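PDB 4RXU: periplasmic sugar-binding protein from Chloroflexus aurantiacus, which binds beta-D-glucose in its pocket and probably serves as the solute-binding component of an ABC-type sugar transporter. Local coordinates for residues D48-R51 with F52-L56; S72-E75 with K76-E80; Q201-L204 with D205-R208; T226-N229 with L230-N234; A310-A313 with L314-Q318. All blocks are in the same frame, centred on the assembly; numbering follows the deposited sequence.

Interaction 1 of 5, residues D48-R51 with F52-L56; sequences DETR and FREAL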
loop_
_atom_site.group_PDB
_atom_site.type_symbol
_atom_site.label_atom_id
_atom_site.label_comp_id
_atom_site.label_asym_id
_atom_site.label_seq_id
_atom_site.Cartn_x
_atom_site.Cartn_y
_atom_site.Cartn_z
ATOM N N ASP A 48 -1.086 -11.863 -0.413
ATOM C CA ASP A 48 -0.154 -12.303 -1.458
ATOM C C ASP A 48 0.313 -13.739 -1.247
ATOM O O ASP A 48 0.394 -14.485 -2.208
ATOM C CB ASP A 48 1.051 -11.377 -1.575
ATOM C CG ASP A 48 0.641 -9.951 -1.817
ATOM O OD1 ASP A 48 0.063 -9.366 -0.879
ATOM O OD2 ASP A 48 0.865 -9.437 -2.946
ATOM N N GLU A 49 0.620 -14.123 -0.011
ATOM C CA GLU A 49 0.991 -15.514 0.284
ATOM C C GLU A 49 -0.083 -16.487 -0.216
ATOM O O GLU A 49 0.212 -17.439 -0.929
ATOM C CB GLU A 49 1.220 -15.732 1.790
ATOM C CG GLU A 49 1.686 -17.134 2.137
ATOM C CD GLU A 49 1.727 -17.369 3.622
ATOM O OE1 GLU A 49 0.908 -16.757 4.340
ATOM O OE2 GLU A 49 2.561 -18.171 4.074
ATOM N N THR A 50 -1.324 -16.205 0.142
ATOM C CA THR A 50 -2.468 -17.027 -0.256
ATOM C C THR A 50 -2.629 -17.097 -1.753
ATOM O O THR A 50 -2.762 -18.175 -2.333
ATOM C CB THR A 50 -3.768 -16.490 0.372
ATOM O OG1 THR A 50 -3.698 -16.686 1.798
ATOM C CG2 THR A 50 -5.020 -17.210 -0.254
ATOM N N ARG A 51 -2.559 -15.931 -2.390
ATOM C CA ARG A 51 -2.749 -15.859 -3.820
ATOM C C ARG A 51 -1.589 -16.500 -4.588
ATOM O O ARG A 51 -1.821 -17.135 -5.634
ATOM C CB ARG A 51 -2.967 -14.419 -4.265
ATOM C CG ARG A 51 -4.164 -13.737 -3.617
ATOM C CD ARG A 51 -5.466 -14.369 -4.007
ATOM N NE ARG A 51 -6.594 -13.661 -3.398
ATOM C CZ ARG A 51 -7.861 -13.914 -3.690
ATOM N NH1 ARG A 51 -8.159 -14.843 -4.590
ATOM N NH2 ARG A 51 -8.817 -13.242 -3.076
ATOM N N PHE A 52 -0.352 -16.353 -4.071
ATOM C CA PHE A 52 0.772 -17.033 -4.681
ATOM C C PHE A 52 0.567 -18.534 -4.639
ATOM O O PHE A 52 0.713 -19.222 -5.653
ATOM C CB PHE A 52 2.115 -16.684 -4.015
ATOM C CG PHE A 52 2.814 -15.496 -4.646
ATOM C CD1 PHE A 52 3.178 -15.515 -5.981
ATOM C CD2 PHE A 52 3.106 -14.372 -3.899
ATOM C CE1 PHE A 52 3.822 -14.436 -6.552
ATOM C CE2 PHE A 52 3.760 -13.296 -4.462
ATOM C CZ PHE A 52 4.118 -13.323 -5.785
ATOM N N ARG A 53 0.252 -19.035 -3.448
ATOM C CA ARG A 53 0.057 -20.485 -3.269
ATOM C C ARG A 53 -1.039 -21.013 -4.179
ATOM O O ARG A 53 -0.869 -22.042 -4.825
ATOM C CB ARG A 53 -0.251 -20.812 -1.817
ATOM C CG ARG A 53 1.007 -20.738 -0.968
ATOM C CD ARG A 53 0.801 -21.261 0.445
ATOM N NE ARG A 53 1.761 -20.673 1.390
ATOM C CZ ARG A 53 3.081 -20.885 1.399
ATOM N NH1 ARG A 53 3.661 -21.682 0.511
ATOM N NH2 ARG A 53 3.844 -20.276 2.308
ATOM N N GLU A 54 -2.149 -20.289 -4.265
ATOM C CA GLU A 54 -3.228 -20.698 -5.189
ATOM C C GLU A 54 -2.762 -20.739 -6.650
ATOM O O GLU A 54 -3.037 -21.679 -7.376
ATOM C CB GLU A 54 -4.454 -19.810 -5.027
ATOM C CG GLU A 54 -5.137 -20.039 -3.669
ATOM C CD GLU A 54 -6.168 -18.989 -3.293
ATOM O OE1 GLU A 54 -6.278 -17.960 -3.986
ATOM O OE2 GLU A 54 -6.866 -19.198 -2.268
ATOM N N ALA A 55 -2.044 -19.711 -7.071
ATOM C CA ALA A 55 -1.602 -19.619 -8.481
ATOM C C ALA A 55 -0.559 -20.675 -8.792
ATOM O O ALA A 55 -0.580 -21.284 -9.857
ATOM C CB ALA A 55 -1.064 -18.221 -8.797
ATOM N N LEU A 56 0.337 -20.900 -7.844
ATOM C CA LEU A 56 1.384 -21.888 -8.003
ATOM C C LEU A 56 0.770 -23.296 -8.066
ATOM O O LEU A 56 1.157 -24.103 -8.926
ATOM C CB LEU A 56 2.421 -21.761 -6.871
ATOM C CG LEU A 56 3.242 -20.459 -6.863
ATOM C CD1 LEU A 56 4.029 -20.357 -5.564
ATOM C CD2 LEU A 56 4.138 -20.387 -8.087
HETATM O O HOH W 1 -6.537 -16.739 -6.288
#
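Asp48 meets Phe52 through its backbone: Asp48 O takes the N-H of Phe52 N at 2.7 Å, and the ring follows, with Phe52 CD2 3.2 Å from Asp48 O. The Asp48 carboxylate turns elsewhere, to a salt bridge with Arg44 and a hydrogen bond with Tyr117 OH. One residue on, Glu49 reaches Arg53 because its CG stands anti to the backbone N (chi1 -177°) and the chain then runs straight out beside the arginine. The nearly straight salt bridge from Arg53 NH2 to Glu49 OE2, 3.0 Å long, arrives on the anti side of the carboxylate oxygen and lies at the edge of the guanidinium, in its plane, although the two flat groups are turned 53° apart. An alanine here would remove that carboxylate and is likely to leave the Arg53 guanidinium without its mate and freer to swing. This is i to i+4 pairing along helix 44-59, the crossover helix of the beta-alpha-beta unit that joins strand 29-37 to strand 61-67; Phe52 lies on its covered side, against Ile65 and Val304. Thr50 bonds back to Ile46 O through OG1, while its methyl CG2 sits 3.4 Å from Glu54 OE2. Arg51 bends at chi2 and lies alongside Glu54. Their salt bridge is long, 3.7 Å from Arg51 NH1 to Glu54 OE1, with the planes 86° apart, and a water bridges it: 3.0 Å from Arg51 NH1, 2.6 Å from Glu54 OE1. The other amino group, Arg51 NH2, bonds to Tyr357 O, and the guanidinium makes a cation-pi contact with the Tyr357 ring.

Interaction 2 of 5, residues S72-E75 with K76-E80; sequences SAKE and KENVE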
loop_
_atom_site.group_PDB
_atom_site.type_symbol
_atom_site.label_atom_id
_atom_site.label_comp_id
_atom_site.label_asym_id
_atom_site.label_seq_id
_atom_site.Cartn_x
_atom_site.Cartn_y
_atom_site.Cartn_z
ATOM N N SER A 72 15.581 -6.163 7.533
ATOM C CA SER A 72 16.388 -6.109 6.310
ATOM C C SER A 72 17.537 -7.108 6.360
ATOM O O SER A 72 17.947 -7.664 5.334
ATOM C CB SER A 72 16.969 -4.736 6.068
ATOM O OG SER A 72 15.960 -3.791 5.853
ATOM N N ALA A 73 18.060 -7.358 7.554
ATOM C CA ALA A 73 19.144 -8.307 7.658
ATOM C C ALA A 73 18.647 -9.727 7.374
ATOM O O ALA A 73 19.324 -10.512 6.685
ATOM C CB ALA A 73 19.799 -8.218 9.035
ATOM N N LYS A 74 17.466 -10.058 7.881
ATOM C CA LYS A 74 16.908 -11.388 7.606
ATOM C C LYS A 74 16.530 -11.501 6.131
ATOM O O LYS A 74 16.711 -12.530 5.513
ATOM C CB LYS A 74 15.693 -11.676 8.474
ATOM C CG LYS A 74 15.063 -13.033 8.224
ATOM C CD LYS A 74 15.991 -14.162 8.613
ATOM C CE LYS A 74 15.415 -15.562 8.492
ATOM N NZ LYS A 74 14.370 -15.881 9.475
ATOM N N GLU A 75 15.984 -10.428 5.580
ATOM C CA GLU A 75 15.672 -10.386 4.160
ATOM C C GLU A 75 16.883 -10.740 3.285
ATOM O O GLU A 75 16.808 -11.552 2.380
ATOM C CB GLU A 75 15.145 -8.993 3.857
ATOM C CG GLU A 75 14.894 -8.707 2.398
ATOM C CD GLU A 75 14.452 -7.274 2.285
ATOM O OE1 GLU A 75 15.335 -6.398 2.071
ATOM O OE2 GLU A 75 13.242 -7.022 2.496
ATOM N N LYS A 76 18.013 -10.153 3.633
ATOM C CA LYS A 76 19.221 -10.406 2.890
ATOM C C LYS A 76 19.626 -11.872 3.040
ATOM O O LYS A 76 20.016 -12.494 2.045
ATOM C CB LYS A 76 20.363 -9.468 3.300
ATOM C CG LYS A 76 21.569 -9.617 2.390
ATOM C CD LYS A 76 22.664 -8.653 2.756
ATOM C CE LYS A 76 23.724 -8.565 1.666
ATOM N NZ LYS A 76 24.318 -9.912 1.503
ATOM N N GLU A 77 19.536 -12.407 4.253
ATOM C CA GLU A 77 19.772 -13.828 4.484
ATOM C C GLU A 77 18.872 -14.686 3.602
ATOM O O GLU A 77 19.332 -15.634 2.966
ATOM C CB GLU A 77 19.551 -14.175 5.958
ATOM C CG GLU A 77 20.525 -13.497 6.908
ATOM C CD GLU A 77 20.715 -14.272 8.197
ATOM O OE1 GLU A 77 19.840 -15.098 8.530
ATOM O OE2 GLU A 77 21.739 -14.052 8.878
ATOM N N ASN A 78 17.587 -14.347 3.569
ATOM C CA ASN A 78 16.631 -15.071 2.763
ATOM C C ASN A 78 17.090 -15.114 1.315
ATOM O O ASN A 78 17.045 -16.169 0.654
ATOM C CB ASN A 78 15.248 -14.420 2.847
ATOM C CG ASN A 78 14.520 -14.688 4.148
ATOM O OD1 ASN A 78 13.572 -13.933 4.484
ATOM N ND2 ASN A 78 14.866 -15.751 4.842
ATOM N N VAL A 79 17.492 -13.955 0.805
ATOM C CA VAL A 79 17.987 -13.896 -0.571
ATOM C C VAL A 79 19.208 -14.800 -0.723
ATOM O O VAL A 79 19.322 -15.547 -1.692
ATOM C CB VAL A 79 18.275 -12.452 -0.999
ATOM C CG1 VAL A 79 18.973 -12.369 -2.347
ATOM C CG2 VAL A 79 16.962 -11.695 -1.075
ATOM N N GLU A 80 20.133 -14.726 0.234
ATOM C CA GLU A 80 21.346 -15.532 0.121
ATOM C C GLU A 80 21.035 -17.040 0.128
ATOM O O GLU A 80 21.650 -17.820 -0.622
ATOM C CB GLU A 80 22.354 -15.137 1.195
ATOM C CG GLU A 80 22.843 -13.696 1.019
ATOM C CD GLU A 80 23.600 -13.133 2.196
ATOM O OE1 GLU A 80 23.292 -13.503 3.341
ATOM O OE2 GLU A 80 24.503 -12.287 1.963
#
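Lys74 is brought over Asn78 and Glu77 by its torsions: CG leaves anti to the backbone N (chi1 179°), then chi2 (65°) turns the chain along the helix instead of straight out from it. Asn78 takes the other choice, its CG beside its own backbone N (chi1 -75°), which leans the amide back toward the preceding turn. The helix concerned, 72-84, links strands 61-67 and 89-92, both parallel to strand 29-37, in one Rossmann-like half of a type I periplasmic binding fold. Lys74 O is the pivot of the contact: it accepts the N-H of Asn78 N at 2.8 Å, nearly along the C=O axis, and Asn78 CG lies 3.4 Å from the same Lys74 O. Beyond that carbonyl the lysine methylenes cross the Asn78 amide obliquely, and a glycine in place of Asn78 would probably leave the inner side of the Lys74 chain uncovered and open a gap beside this carbonyl. Glu77 crosses Lys74 at about a right angle, with Glu77 OE1 4.0 Å from Lys74 CD. Its charge stays 5.6 Å from the ammonium, measured from Glu77 OE1 to Lys74 NZ; the ammonium bonds instead to Gln69 OE1. On the buried side Glu75 extends away from the turn, and its OE2 takes the backbone N-H of His95. That bond satisfies a carboxylate oxygen inside the protein, close to where Val79 packs on Leu90 and Ile92. Glu75 O meanwhile accepts the N-H of Val79 N at 3.0 Å, and the methyl Val79 CG2 rests 3.5 Å from that same Glu75 O.

Interaction 3 of 5, residues Q201-L204 with D205-R208; sequences QNKL and DLTR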
loop_
_atom_site.group_PDB
_atom_site.type_symbol
_atom_site.label_atom_id
_atom_site.label_comp_id
_atom_site.label_asym_id
_atom_site.label_seq_id
_atom_site.Cartn_x
_atom_site.Cartn_y
_atom_site.Cartn_z
ATOM N N GLN A 201 1.290 23.741 2.980
ATOM C CA GLN A 201 -0.017 23.553 2.305
ATOM C C GLN A 201 -0.243 24.455 1.091
ATOM O O GLN A 201 -1.246 24.319 0.427
ATOM C CB GLN A 201 -1.178 23.684 3.262
ATOM C CG GLN A 201 -1.483 25.101 3.703
ATOM C CD GLN A 201 -2.486 25.117 4.839
ATOM O OE1 GLN A 201 -2.590 24.154 5.600
ATOM N NE2 GLN A 201 -3.240 26.195 4.949
ATOM N N ASN A 202 0.699 25.352 0.790
ATOM C CA ASN A 202 0.649 26.085 -0.483
ATOM C C ASN A 202 1.781 25.670 -1.400
ATOM O O ASN A 202 2.266 26.442 -2.190
ATOM C CB ASN A 202 0.705 27.571 -0.243
ATOM C CG ASN A 202 -0.567 28.090 0.397
ATOM O OD1 ASN A 202 -1.598 28.288 -0.286
ATOM N ND2 ASN A 202 -0.542 28.211 1.694
ATOM N N LYS A 203 2.202 24.424 -1.273
ATOM C CA LYS A 203 3.202 23.832 -2.163
ATOM C C LYS A 203 2.658 22.516 -2.690
ATOM O O LYS A 203 2.499 21.575 -1.938
ATOM C CB LYS A 203 4.556 23.630 -1.442
ATOM C CG LYS A 203 5.692 23.162 -2.365
ATOM C CD LYS A 203 7.069 23.192 -1.700
ATOM C CE LYS A 203 8.155 22.673 -2.649
ATOM N NZ LYS A 203 9.487 22.851 -2.052
ATOM N N LEU A 204 2.387 22.456 -3.986
ATOM C CA LEU A 204 1.853 21.238 -4.581
ATOM C C LEU A 204 2.923 20.150 -4.750
ATOM O O LEU A 204 2.673 18.991 -4.474
ATOM C CB LEU A 204 1.206 21.557 -5.915
ATOM C CG LEU A 204 0.571 20.391 -6.683
ATOM C CD1 LEU A 204 -0.652 19.836 -5.954
ATOM C CD2 LEU A 204 0.234 20.857 -8.103
ATOM N N ASP A 205 4.105 20.527 -5.235
ATOM C CA ASP A 205 5.195 19.560 -5.529
ATOM C C ASP A 205 6.180 19.481 -4.397
ATOM O O ASP A 205 7.176 20.191 -4.371
ATOM C CB ASP A 205 5.976 19.988 -6.760
ATOM C CG ASP A 205 5.193 19.872 -7.997
ATOM O OD1 ASP A 205 4.043 19.410 -7.918
ATOM O OD2 ASP A 205 5.735 20.246 -9.050
ATOM N N LEU A 206 5.896 18.614 -3.458
ATOM C CA LEU A 206 6.773 18.416 -2.336
ATOM C C LEU A 206 8.001 17.590 -2.713
ATOM O O LEU A 206 7.947 16.625 -3.477
ATOM C CB LEU A 206 6.042 17.688 -1.217
ATOM C CG LEU A 206 4.770 18.344 -0.717
ATOM C CD1 LEU A 206 4.196 17.491 0.402
ATOM C CD2 LEU A 206 5.048 19.757 -0.234
ATOM N N THR A 207 9.117 17.952 -2.120
ATOM C CA THR A 207 10.295 17.103 -2.233
ATOM C C THR A 207 10.111 15.862 -1.336
ATOM O O THR A 207 9.250 15.826 -0.437
ATOM C CB THR A 207 11.578 17.821 -1.797
ATOM O OG1 THR A 207 11.528 18.057 -0.395
ATOM C CG2 THR A 207 11.796 19.157 -2.549
ATOM N N ARG A 208 10.952 14.864 -1.533
ATOM C CA ARG A 208 10.888 13.685 -0.696
ATOM C C ARG A 208 11.158 14.022 0.765
ATOM O O ARG A 208 10.500 13.510 1.642
ATOM C CB ARG A 208 11.881 12.638 -1.185
ATOM C CG ARG A 208 11.774 11.330 -0.421
ATOM C CD ARG A 208 12.725 10.277 -0.970
ATOM N NE ARG A 208 12.998 9.290 0.050
ATOM C CZ ARG A 208 12.461 8.083 0.117
ATOM N NH1 ARG A 208 11.598 7.660 -0.809
ATOM N NH2 ARG A 208 12.806 7.317 1.139
HETATM O O HOH W 2 4.037 16.396 -3.753
#
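Lys203 lies across Leu206 and along the backbone of Asp205 in the loop between helices 195-199 and 208-218, a surface turn that leads into the N-cap of the second helix. The lysine runs fully extended, CG anti to the backbone N (chi1 -173°), which carries Lys203 CE to 3.2 Å from Asp205 O. Since CE is next to the ammonium, that approach is probably favourable electrostatically. The methyl Leu206 CD2 turns back to Lys203, 3.6 Å from Lys203 O and 4.1 Å from Lys203 CG, the two side chains crossing at a slant. Between them the backbone is pinned lightly: the direct bond from Leu206 N to Leu204 O is weak, at 3.4 Å, and a water does better by donating to Leu204 O at 3.0 Å and accepting from Leu206 N at 2.9 Å. Alongside, Leu204 CG sits 3.8 Å from Asp205 OD1, a contact on the exposed side of the loop. The next shell fixes this arrangement. Glu210 takes the end of the lysine in a salt bridge to Lys203 NZ through OE2, and its other oxygen, OE1, accepts the N-H of Thr207 N; Thr207 is the N-cap, its side chain capping a backbone N at the start of helix 208-218. Leu206 packs against Trp177, Met211 and Ile214, so the turn is fastened to helices 167-185 and 208-218 at once. Trp177 adds a further bond, its indole NE1 hydrogen-bonded to Lys203 O.

Interaction 4 of 5, residues T226-N229 with L230-N234; sequences TAKN and LAEAN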
loop_
_atom_site.group_PDB
_atom_site.type_symbol
_atom_site.label_atom_id
_atom_site.label_comp_id
_atom_site.label_asym_id
_atom_site.label_seq_id
_atom_site.Cartn_x
_atom_site.Cartn_y
_atom_site.Cartn_z
ATOM N N THR A 226 -0.387 1.624 16.555
ATOM C CA THR A 226 0.278 2.885 16.283
ATOM C C THR A 226 -0.731 3.865 15.667
ATOM O O THR A 226 -0.824 5.026 16.084
ATOM C CB THR A 226 1.509 2.706 15.372
ATOM O OG1 THR A 226 2.439 1.793 15.982
ATOM C CG2 THR A 226 2.185 4.042 15.107
ATOM N N ALA A 227 -1.521 3.394 14.703
ATOM C CA ALA A 227 -2.553 4.238 14.101
ATOM C C ALA A 227 -3.615 4.653 15.115
ATOM O O ALA A 227 -3.985 5.816 15.192
ATOM C CB ALA A 227 -3.215 3.482 12.974
ATOM N N LYS A 228 -4.124 3.690 15.877
ATOM C CA LYS A 228 -5.178 4.022 16.833
ATOM C C LYS A 228 -4.686 5.051 17.838
ATOM O O LYS A 228 -5.365 6.042 18.119
ATOM C CB LYS A 228 -5.692 2.789 17.577
ATOM C CG LYS A 228 -6.916 3.109 18.435
ATOM C CD LYS A 228 -7.601 1.876 18.969
ATOM C CE LYS A 228 -8.946 2.262 19.542
ATOM N NZ LYS A 228 -9.510 1.188 20.382
ATOM N N ASN A 229 -3.497 4.810 18.370
ATOM C CA ASN A 229 -2.916 5.734 19.338
ATOM C C ASN A 229 -2.656 7.128 18.805
ATOM O O ASN A 229 -2.916 8.117 19.504
ATOM C CB ASN A 229 -1.639 5.149 19.887
ATOM C CG ASN A 229 -1.915 3.952 20.732
ATOM O OD1 ASN A 229 -3.070 3.676 21.077
ATOM N ND2 ASN A 229 -0.895 3.233 21.066
ATOM N N LEU A 230 -2.176 7.202 17.569
ATOM C CA LEU A 230 -1.983 8.491 16.940
ATOM C C LEU A 230 -3.318 9.210 16.771
ATOM O O LEU A 230 -3.428 10.378 17.081
ATOM C CB LEU A 230 -1.280 8.348 15.600
ATOM C CG LEU A 230 -0.902 9.655 14.910
ATOM C CD1 LEU A 230 0.037 10.512 15.769
ATOM C CD2 LEU A 230 -0.273 9.349 13.559
ATOM N N ALA A 231 -4.342 8.496 16.312
ATOM C CA ALA A 231 -5.664 9.114 16.176
ATOM C C ALA A 231 -6.157 9.624 17.534
ATOM O O ALA A 231 -6.664 10.739 17.645
ATOM C CB ALA A 231 -6.645 8.131 15.548
ATOM N N GLU A 232 -5.972 8.818 18.568
ATOM C CA GLU A 232 -6.384 9.198 19.943
ATOM C C GLU A 232 -5.637 10.449 20.419
ATOM O O GLU A 232 -6.234 11.382 20.964
ATOM C CB GLU A 232 -6.180 8.045 20.941
ATOM C CG GLU A 232 -7.073 6.834 20.712
ATOM C CD GLU A 232 -8.549 7.046 20.993
ATOM O OE1 GLU A 232 -9.014 8.203 21.142
ATOM O OE2 GLU A 232 -9.258 6.010 21.015
ATOM N N ALA A 233 -4.328 10.472 20.183
ATOM C CA ALA A 233 -3.508 11.652 20.501
ATOM C C ALA A 233 -3.988 12.895 19.750
ATOM O O ALA A 233 -4.137 13.974 20.326
ATOM C CB ALA A 233 -2.032 11.377 20.217
ATOM N N ASN A 234 -4.231 12.729 18.456
ATOM C CA ASN A 234 -4.745 13.807 17.631
ATOM C C ASN A 234 -6.081 14.335 18.132
ATOM O O ASN A 234 -6.299 15.532 18.139
ATOM C CB ASN A 234 -4.933 13.344 16.197
ATOM C CG ASN A 234 -3.638 13.025 15.471
ATOM O OD1 ASN A 234 -3.699 12.423 14.419
ATOM N ND2 ASN A 234 -2.493 13.468 15.976
#
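Asn229 O grips Ala233 N at 2.8 Å, and Lys228 O grips Glu232 N at 2.9 Å; with the bonds of Ala231 N to Ala227 O (2.9 Å) and Leu230 N to Thr226 O (3.0 Å) they form an unbroken run of i to i+4 hydrogen bonds, all four close to straight. Beside this backbone the polar side chains engage each other only loosely. Lys228 and Glu232 lie side by side and point the same way, but the lysine is fully extended, whereas Glu232 bends at chi2 (-69°) and stops short. Lys228 CE is 4.0 Å from Glu232 OE2, and the charged ends, Lys228 NZ and Glu232 OE2, stand 4.9 Å apart, so attraction between them is probably weak and no salt bridge closes. Glu232 CG, set beside its own backbone N by chi1 (-66°), comes to 3.2 Å from Lys228 O. Firmer polar partners lie just outside, Asp223 for Thr226 OG1, and Tyr160 and Asn193 for Asn234 OD1. On the packing side the small residues face a neighbouring helix. Ala227 rests on Thr255 and Ala231 on Ala262, both of helix 253-264, while Leu230, its CG anti to the backbone N (chi1 -174°), leads away from the preceding turn and touches Tyr160, and its CB stays 3.4 Å from Thr226 O. The alanine-rich flank of helix 224-237, laid against the helix that follows strand 246-249, belongs to the second Rossmann-like half of this type I periplasmic binding fold, where helices flank a parallel sheet of strands 189-191, 155-159, 246-249 and 269-274.

Interaction 5 of 5, residues A310-A313 with L314-Q318; sequences AAVA and LLQDQ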
loop_
_atom_site.group_PDB
_atom_site.type_symbol
_atom_site.label_atom_id
_atom_site.label_comp_id
_atom_site.label_asym_id
_atom_site.label_seq_id
_atom_site.Cartn_x
_atom_site.Cartn_y
_atom_site.Cartn_z
ATOM N N ALA A 310 6.227 -13.039 -15.396
ATOM C CA ALA A 310 7.526 -12.420 -15.665
ATOM C C ALA A 310 8.631 -13.385 -15.312
ATOM O O ALA A 310 9.585 -13.530 -16.074
ATOM C CB ALA A 310 7.682 -11.124 -14.905
ATOM N N ALA A 311 8.507 -14.050 -14.160
ATOM C CA ALA A 311 9.484 -15.058 -13.765
ATOM C C ALA A 311 9.623 -16.194 -14.767
ATOM O O ALA A 311 10.737 -16.555 -15.157
ATOM C CB ALA A 311 9.154 -15.611 -12.392
ATOM N N VAL A 312 8.495 -16.725 -15.209
ATOM C CA VAL A 312 8.489 -17.826 -16.160
ATOM C C VAL A 312 9.135 -17.374 -17.471
ATOM O O VAL A 312 9.899 -18.120 -18.096
ATOM C CB VAL A 312 7.055 -18.384 -16.349
ATOM C CG1 VAL A 312 6.955 -19.309 -17.568
ATOM C CG2 VAL A 312 6.630 -19.097 -15.070
ATOM N N ALA A 313 8.841 -16.149 -17.901
ATOM C CA ALA A 313 9.478 -15.638 -19.130
ATOM C C ALA A 313 11.001 -15.628 -18.971
ATOM O O ALA A 313 11.746 -16.128 -19.824
ATOM C CB ALA A 313 8.950 -14.245 -19.494
ATOM N N LEU A 314 11.474 -15.095 -17.856
ATOM C CA LEU A 314 12.921 -15.072 -17.599
ATOM C C LEU A 314 13.561 -16.450 -17.512
ATOM O O LEU A 314 14.682 -16.641 -17.954
ATOM C CB LEU A 314 13.196 -14.264 -16.340
ATOM C CG LEU A 314 12.839 -12.787 -16.456
ATOM C CD1 LEU A 314 12.720 -12.147 -15.091
ATOM C CD2 LEU A 314 13.866 -12.038 -17.269
ATOM N N LEU A 315 12.837 -17.411 -16.958
ATOM C CA LEU A 315 13.338 -18.773 -16.870
ATOM C C LEU A 315 13.527 -19.395 -18.244
ATOM O O LEU A 315 14.391 -20.251 -18.441
ATOM C CB LEU A 315 12.379 -19.623 -16.056
ATOM C CG LEU A 315 12.379 -19.356 -14.547
ATOM C CD1 LEU A 315 11.325 -20.268 -13.927
ATOM C CD2 LEU A 315 13.750 -19.580 -13.907
ATOM N N GLN A 316 12.688 -18.940 -19.172
ATOM C CA GLN A 316 12.729 -19.341 -20.587
ATOM C C GLN A 316 13.676 -18.478 -21.418
ATOM O O GLN A 316 13.662 -18.547 -22.646
ATOM C CB GLN A 316 11.327 -19.248 -21.193
ATOM C CG GLN A 316 10.355 -20.281 -20.657
ATOM C CD GLN A 316 8.903 -20.007 -21.020
ATOM O OE1 GLN A 316 8.106 -20.941 -21.126
ATOM N NE2 GLN A 316 8.550 -18.739 -21.219
ATOM N N ASP A 317 14.493 -17.659 -20.760
ATOM C CA ASP A 317 15.444 -16.790 -21.449
ATOM C C ASP A 317 14.727 -15.772 -22.368
ATOM O O ASP A 317 15.249 -15.345 -23.407
ATOM C CB ASP A 317 16.468 -17.637 -22.218
ATOM C CG ASP A 317 17.320 -18.506 -21.298
ATOM O OD1 ASP A 317 17.983 -17.944 -20.392
ATOM O OD2 ASP A 317 17.340 -19.747 -21.491
ATOM N N GLN A 318 13.523 -15.394 -21.951
ATOM C CA GLN A 318 12.740 -14.334 -22.609
ATOM C C GLN A 318 12.512 -13.143 -21.632
ATOM O O GLN A 318 12.662 -13.265 -20.427
ATOM C CB GLN A 318 11.412 -14.905 -23.151
ATOM C CG GLN A 318 11.600 -16.018 -24.187
ATOM C CD GLN A 318 10.305 -16.644 -24.671
ATOM O OE1 GLN A 318 9.233 -16.416 -24.117
ATOM N NE2 GLN A 318 10.411 -17.447 -25.715
#
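Leu314 and Leu315 form the tight side of this contact, folded back on the carbonyls one turn behind them. Leu314 CG lies 3.4 Å from Ala310 O and Leu315 CG 3.3 Å from Ala311 O, each CG being placed beside its own backbone N. Their backbone bonds are regular, with Leu315 N 2.9 Å from Ala311 O and in the carbonyl plane. The same face, with Ala310 and Ala311, is laid on the sheet: Leu314 touches Ile115 and Val89, and Leu315 reaches Leu31 and Val33. On the solvent side things are looser. Gln316 lies alongside Val312 with only a van der Waals approach, 4.0 Å from Val312 CG1 to Gln316 NE2. Here the helix also comes undone: Gln316 N still bonds to Val312 O at 3.1 Å, but it leans toward Ala313 O too, in a weak bond. Ala313 O takes its main bond from Gln318 N at 2.9 Å, the donor standing 37° above the carbonyl plane, and Asp317 N turns back to Leu314 O at 3.0 Å. With Asp317 at positive phi (62°) as the C-prime residue, this is the Schellman motif that ends helix 300-315.

Interactions 1, 2 and 5 belong to the half of the protein built on the larger mixed sheet, interactions 3 and 4 to the half with the four-stranded parallel sheet; glucose lies in a pocket supplied by both. Interaction 1 comes nearest to it, the Asp48 side chain about 7 Å from the sugar and salt-bridged to the pocket residue Arg44. The Ala227 side chain (interaction 4) is about 11 Å from the bound glucose, that of Glu75 (interaction 2) about 12 Å. Interactions 1 and 5, nearest atoms about 8 Å apart, are joined through helix 300-315, which carries interaction 5 and packs on Phe52 and Ala55. Interactions 4 and 5 lie farthest apart, their centres 45 Å from each other.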